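Local structure of alpha,alpha-trehalose-phosphate synthase (UDP-forming) (Burkholderia multivorans, 5UOF) at residues 253-258 against 356-361; 265-270 against 302-307. The protein belongs to glycosyltransferase family 20 and has the two-domain GT-B architecture, in which two Rossmann-like alpha/beta domains face each other across a cleft. All blocks are in the same frame, centred on the assembly; numbering follows the deposited sequence.

Contact 1. Residues 253-258 against 356-361; sequences KPVKML and MAFFRM. With NA (sodium ion), chain C.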
# COMPACT_ATOMS: atom_id res chain seq x y z
N LYS A 253 -19.88 33.39 -22.35
CA LYS A 253 -18.67 33.91 -23.00
C LYS A 253 -17.45 33.00 -22.84
O LYS A 253 -16.78 32.75 -23.85
CB LYS A 253 -18.38 35.32 -22.47
N PRO A 254 -17.12 32.47 -21.65
CA PRO A 254 -15.92 31.61 -21.56
C PRO A 254 -16.00 30.36 -22.41
O PRO A 254 -14.98 29.92 -22.95
CB PRO A 254 -15.85 31.27 -20.06
CG PRO A 254 -16.64 32.34 -19.39
CD PRO A 254 -17.75 32.67 -20.33
N VAL A 255 -17.20 29.79 -22.57
CA VAL A 255 -17.38 28.64 -23.46
C VAL A 255 -17.07 29.04 -24.90
O VAL A 255 -16.32 28.36 -25.62
CB VAL A 255 -18.80 28.08 -23.32
CG1 VAL A 255 -19.03 26.90 -24.26
CG2 VAL A 255 -19.09 27.69 -21.87
N LYS A 256 -17.66 30.15 -25.35
CA LYS A 256 -17.34 30.68 -26.67
C LYS A 256 -15.85 31.01 -26.79
O LYS A 256 -15.24 30.77 -27.83
CB LYS A 256 -18.21 31.92 -26.95
CG LYS A 256 -17.93 32.63 -28.26
CD LYS A 256 -18.62 31.92 -29.40
CE LYS A 256 -18.11 32.40 -30.74
NZ LYS A 256 -18.17 31.30 -31.75
N MET A 257 -15.26 31.56 -25.72
CA MET A 257 -13.83 31.88 -25.73
C MET A 257 -12.99 30.63 -25.96
O MET A 257 -12.13 30.58 -26.85
CB MET A 257 -13.42 32.55 -24.41
CG MET A 257 -13.83 34.02 -24.24
SD MET A 257 -13.67 34.61 -22.53
CE MET A 257 -12.06 33.98 -22.08
N LEU A 258 -13.23 29.60 -25.14
CA LEU A 258 -12.48 28.36 -25.26
C LEU A 258 -12.66 27.73 -26.63
O LEU A 258 -11.69 27.26 -27.24
CB LEU A 258 -12.92 27.39 -24.16
CG LEU A 258 -12.24 26.02 -24.17
CD1 LEU A 258 -10.72 26.17 -24.08
CD2 LEU A 258 -12.77 25.17 -23.03
N MET A 356 -19.24 22.07 -16.56
CA MET A 356 -20.07 21.09 -17.26
C MET A 356 -20.15 21.43 -18.75
O MET A 356 -20.07 20.53 -19.60
CB MET A 356 -21.47 21.02 -16.64
CG MET A 356 -21.50 20.78 -15.11
SD MET A 356 -20.56 19.31 -14.61
CE MET A 356 -20.46 19.55 -12.84
N ALA A 357 -20.29 22.72 -19.07
CA ALA A 357 -20.27 23.12 -20.48
C ALA A 357 -18.93 22.81 -21.14
O ALA A 357 -18.89 22.42 -22.31
CB ALA A 357 -20.62 24.61 -20.61
N PHE A 358 -17.82 22.98 -20.40
CA PHE A 358 -16.53 22.57 -20.95
C PHE A 358 -16.50 21.07 -21.19
O PHE A 358 -15.98 20.60 -22.21
CB PHE A 358 -15.37 22.94 -20.02
CG PHE A 358 -15.21 24.42 -19.76
CD1 PHE A 358 -15.71 25.38 -20.62
CD2 PHE A 358 -14.51 24.83 -18.62
CE1 PHE A 358 -15.53 26.74 -20.35
CE2 PHE A 358 -14.33 26.17 -18.35
CZ PHE A 358 -14.85 27.13 -19.20
N PHE A 359 -17.00 20.29 -20.22
CA PHE A 359 -17.06 18.84 -20.41
C PHE A 359 -17.87 18.50 -21.65
O PHE A 359 -17.48 17.64 -22.45
CB PHE A 359 -17.69 18.16 -19.20
CG PHE A 359 -16.86 18.21 -17.94
CD1 PHE A 359 -15.50 18.43 -17.99
CD2 PHE A 359 -17.47 18.03 -16.70
CE1 PHE A 359 -14.75 18.46 -16.81
CE2 PHE A 359 -16.74 18.06 -15.54
CZ PHE A 359 -15.38 18.28 -15.59
N ARG A 360 -19.01 19.16 -21.83
CA ARG A 360 -19.85 18.80 -22.97
C ARG A 360 -19.14 19.09 -24.29
O ARG A 360 -19.26 18.31 -25.24
CB ARG A 360 -21.19 19.55 -22.90
CG ARG A 360 -22.21 19.06 -23.95
CD ARG A 360 -23.58 19.68 -23.63
NE ARG A 360 -24.70 19.21 -24.45
CZ ARG A 360 -25.58 18.27 -24.07
NH1 ARG A 360 -25.45 17.65 -22.90
NH2 ARG A 360 -26.60 17.96 -24.86
N MET A 361 -18.40 20.20 -24.36
CA MET A 361 -17.67 20.58 -25.57
C MET A 361 -16.56 19.59 -25.89
O MET A 361 -16.23 19.37 -27.06
CB MET A 361 -17.05 21.97 -25.37
CG MET A 361 -16.20 22.48 -26.53
SD MET A 361 -15.33 24.03 -26.21
CE MET A 361 -16.35 24.70 -24.91
NA NA C . -18.51 16.10 -25.63
O HOH W 1 -20.84 15.94 -26.33
O HOH W 2 -18.05 14.90 -27.82
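Two helices that pack on one face of the six-stranded parallel sheet of a GT-B Rossmann-like domain meet here, the first turns of helix 253-262 against the last turns of helix 352-361. Their N-to-C directions differ by 31° and the axes of the two short segments come within 10.2 Å, with no hydrogen bond between them. The Phe-358 ring reaches across to Leu-258, whose CD2 sits over one face, 4.2 Å from the ring centroid and 27° off its normal, a CH-pi contact. Farther along the ring, the CB of Pro-254 approaches CZ, while Val-255 splays its two methyls. CG2, beside its own backbone N, lies 3.7 Å from Ala-357 CB and also touches the ring obliquely at CE1. CG1, anti to the backbone N (chi1 179°), instead meets Met-361. That methionine runs extended from its backbone and then bends at its last torsion, which in the conformer described brings CE within 3.5 Å of Val-255 CG1. Met-361 has a second deposited conformer, so this approach is less certain than the other contacts. At the end of helix 352-361 a sodium ion is held by Ser-362 O, Gln-385 OE1, two waters and Arg-360 O, the last at 2.4 Å.

Contact 2. Residues 265-270 against 302-307; sequences RKLVMS and SLVQIA. With EDO (1,2-ethanediol), chain E.
Ser-270 and Gln-305 close the tightly packed end of this strand pair: Ser-270 OG is hydrogen-bonded to Gln-305 OE1 at 2.7 Å, from a position tilted 34° out of the amide's carbonyl plane, and also to Tyr-366 O. OG stands anti to its own backbone N (chi1 -177°), while the Gln-305 chain bends at chi2 to bring the amide back over the neighbouring strand. Gln-305 NE2 then reaches Ile-306 O, lying above that carbonyl plane, and also Asp-272 OD1, so both ends of the amide are engaged and its rotation is fixed. Strands 266-271 and 301-306 are neighbours in the parallel sheet, joined through helix 280-293 as a beta-alpha-beta unit. Five backbone bonds stitch them together, from Ser-302 N to Lys-266 O through to Ile-306 N to Ser-270 O. On the face carrying Leu-267, Met-269 and Val-304, Leu-267 CD1 presses on Val-304 CG2 at 3.5 Å. Met-269 runs beside Val-304, with SD 3.8 Å from its CB, then curls toward Ile-306 to set CE 3.7 Å from Ile-306 CD1. On the face shared with Ser-270 and Gln-305, Val-268 CG1 packs against Leu-303 CD1, 3.8 Å apart, with Phe-287 of the connecting helix over Leu-303. The opposite end is looser and partly exposed: Arg-265 brings only CD near Ser-302 OG, at 4.1 Å, and its NE is bonded to Gly-299 O. There the Arg-265 carbonyl accepts a hydrogen bond from O1 of a 1,2-ethanediol.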
# COMPACT_ATOMS: atom_id res chain seq x y z
N ARG A 265 -9.60 22.24 -32.91
CA ARG A 265 -8.87 21.14 -32.32
C ARG A 265 -9.77 20.35 -31.37
O ARG A 265 -10.70 20.90 -30.77
CB ARG A 265 -7.65 21.65 -31.56
CG ARG A 265 -6.66 22.34 -32.47
CD ARG A 265 -5.45 22.84 -31.72
NE ARG A 265 -4.61 23.60 -32.63
CZ ARG A 265 -4.42 24.91 -32.55
NH1 ARG A 265 -4.99 25.60 -31.57
NH2 ARG A 265 -3.64 25.52 -33.43
N LYS A 266 -9.46 19.06 -31.22
CA LYS A 266 -10.09 18.25 -30.18
C LYS A 266 -9.63 18.71 -28.80
O LYS A 266 -8.56 19.30 -28.64
CB LYS A 266 -9.74 16.78 -30.37
CG LYS A 266 -10.10 16.20 -31.73
CD LYS A 266 -11.55 15.80 -31.81
CE LYS A 266 -11.83 15.06 -33.12
NZ LYS A 266 -13.21 14.49 -33.18
N LEU A 267 -10.47 18.44 -27.80
CA LEU A 267 -10.27 18.93 -26.45
C LEU A 267 -10.32 17.76 -25.48
O LEU A 267 -11.30 17.01 -25.46
CB LEU A 267 -11.33 19.97 -26.08
CG LEU A 267 -11.41 20.40 -24.61
CD1 LEU A 267 -10.13 21.08 -24.17
CD2 LEU A 267 -12.62 21.32 -24.38
N VAL A 268 -9.25 17.60 -24.70
CA VAL A 268 -9.20 16.68 -23.56
C VAL A 268 -9.34 17.51 -22.30
O VAL A 268 -8.57 18.46 -22.09
CB VAL A 268 -7.90 15.87 -23.55
CG1 VAL A 268 -7.88 14.86 -22.39
CG2 VAL A 268 -7.71 15.15 -24.88
N MET A 269 -10.32 17.19 -21.45
CA MET A 269 -10.57 17.93 -20.22
C MET A 269 -10.12 17.10 -19.03
O MET A 269 -10.32 15.88 -19.00
CB MET A 269 -12.05 18.27 -20.04
CG MET A 269 -12.55 19.44 -20.86
SD MET A 269 -11.82 21.03 -20.41
CE MET A 269 -12.30 21.14 -18.70
N SER A 270 -9.54 17.78 -18.04
CA SER A 270 -9.05 17.16 -16.81
C SER A 270 -9.22 18.20 -15.71
O SER A 270 -8.85 19.37 -15.90
CB SER A 270 -7.59 16.73 -16.99
OG SER A 270 -7.06 16.07 -15.85
N SER A 302 -5.74 19.50 -27.75
CA SER A 302 -5.15 20.18 -26.61
C SER A 302 -5.70 19.59 -25.32
O SER A 302 -6.86 19.19 -25.24
CB SER A 302 -5.46 21.69 -26.61
OG SER A 302 -4.81 22.33 -27.69
N LEU A 303 -4.84 19.56 -24.31
CA LEU A 303 -5.24 19.15 -22.98
C LEU A 303 -5.46 20.40 -22.13
O LEU A 303 -4.57 21.25 -22.05
CB LEU A 303 -4.17 18.24 -22.35
CG LEU A 303 -4.30 17.99 -20.84
CD1 LEU A 303 -5.59 17.24 -20.52
CD2 LEU A 303 -3.07 17.19 -20.35
N VAL A 304 -6.64 20.52 -21.53
CA VAL A 304 -6.92 21.57 -20.56
C VAL A 304 -6.97 20.90 -19.19
O VAL A 304 -7.84 20.06 -18.94
CB VAL A 304 -8.24 22.29 -20.88
CG1 VAL A 304 -8.64 23.21 -19.72
CG2 VAL A 304 -8.09 23.12 -22.13
N GLN A 305 -6.02 21.26 -18.33
CA GLN A 305 -5.99 20.80 -16.94
C GLN A 305 -6.38 21.97 -16.05
O GLN A 305 -5.67 22.98 -15.99
CB GLN A 305 -4.61 20.28 -16.55
CG GLN A 305 -4.50 19.93 -15.06
CD GLN A 305 -5.25 18.67 -14.71
OE1 GLN A 305 -4.98 17.61 -15.27
NE2 GLN A 305 -6.21 18.77 -13.79
N ILE A 306 -7.51 21.84 -15.36
CA ILE A 306 -7.97 22.83 -14.40
C ILE A 306 -7.68 22.28 -13.02
O ILE A 306 -7.94 21.10 -12.74
CB ILE A 306 -9.47 23.13 -14.59
CG1 ILE A 306 -9.68 23.82 -15.94
CG2 ILE A 306 -10.00 24.00 -13.43
CD1 ILE A 306 -11.13 23.85 -16.39
N ALA A 307 -7.10 23.12 -12.17
CA ALA A 307 -6.77 22.74 -10.79
C ALA A 307 -7.28 23.86 -9.89
O ALA A 307 -6.61 24.90 -9.74
CB ALA A 307 -5.27 22.52 -10.61
C1 EDO E . -14.31 22.43 -29.63
O1 EDO E . -12.99 22.87 -29.96
C2 EDO E . -14.21 20.98 -29.16
O2 EDO E . -13.44 20.26 -30.12

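In the fold
Helix 253-262 leads directly into strand 266-271, so contact 1 and contact 2 share one continuous run of chain in the same Rossmann-like domain, their centres 11 Å apart. Contact 2 is the buried sheet interior, held by a ladder of backbone bonds with apolar packing on both faces and a polar serine-glutamine pair. Contact 1 is partly buried, lies on the helical layer over that sheet and relies on apolar side chains alone, although one of its helices ends at a sodium ion. The layers join where Met-269 CE meets Phe-358 CB, at 3.8 Å, and Leu-267 CD2 meets Leu-258 CD2.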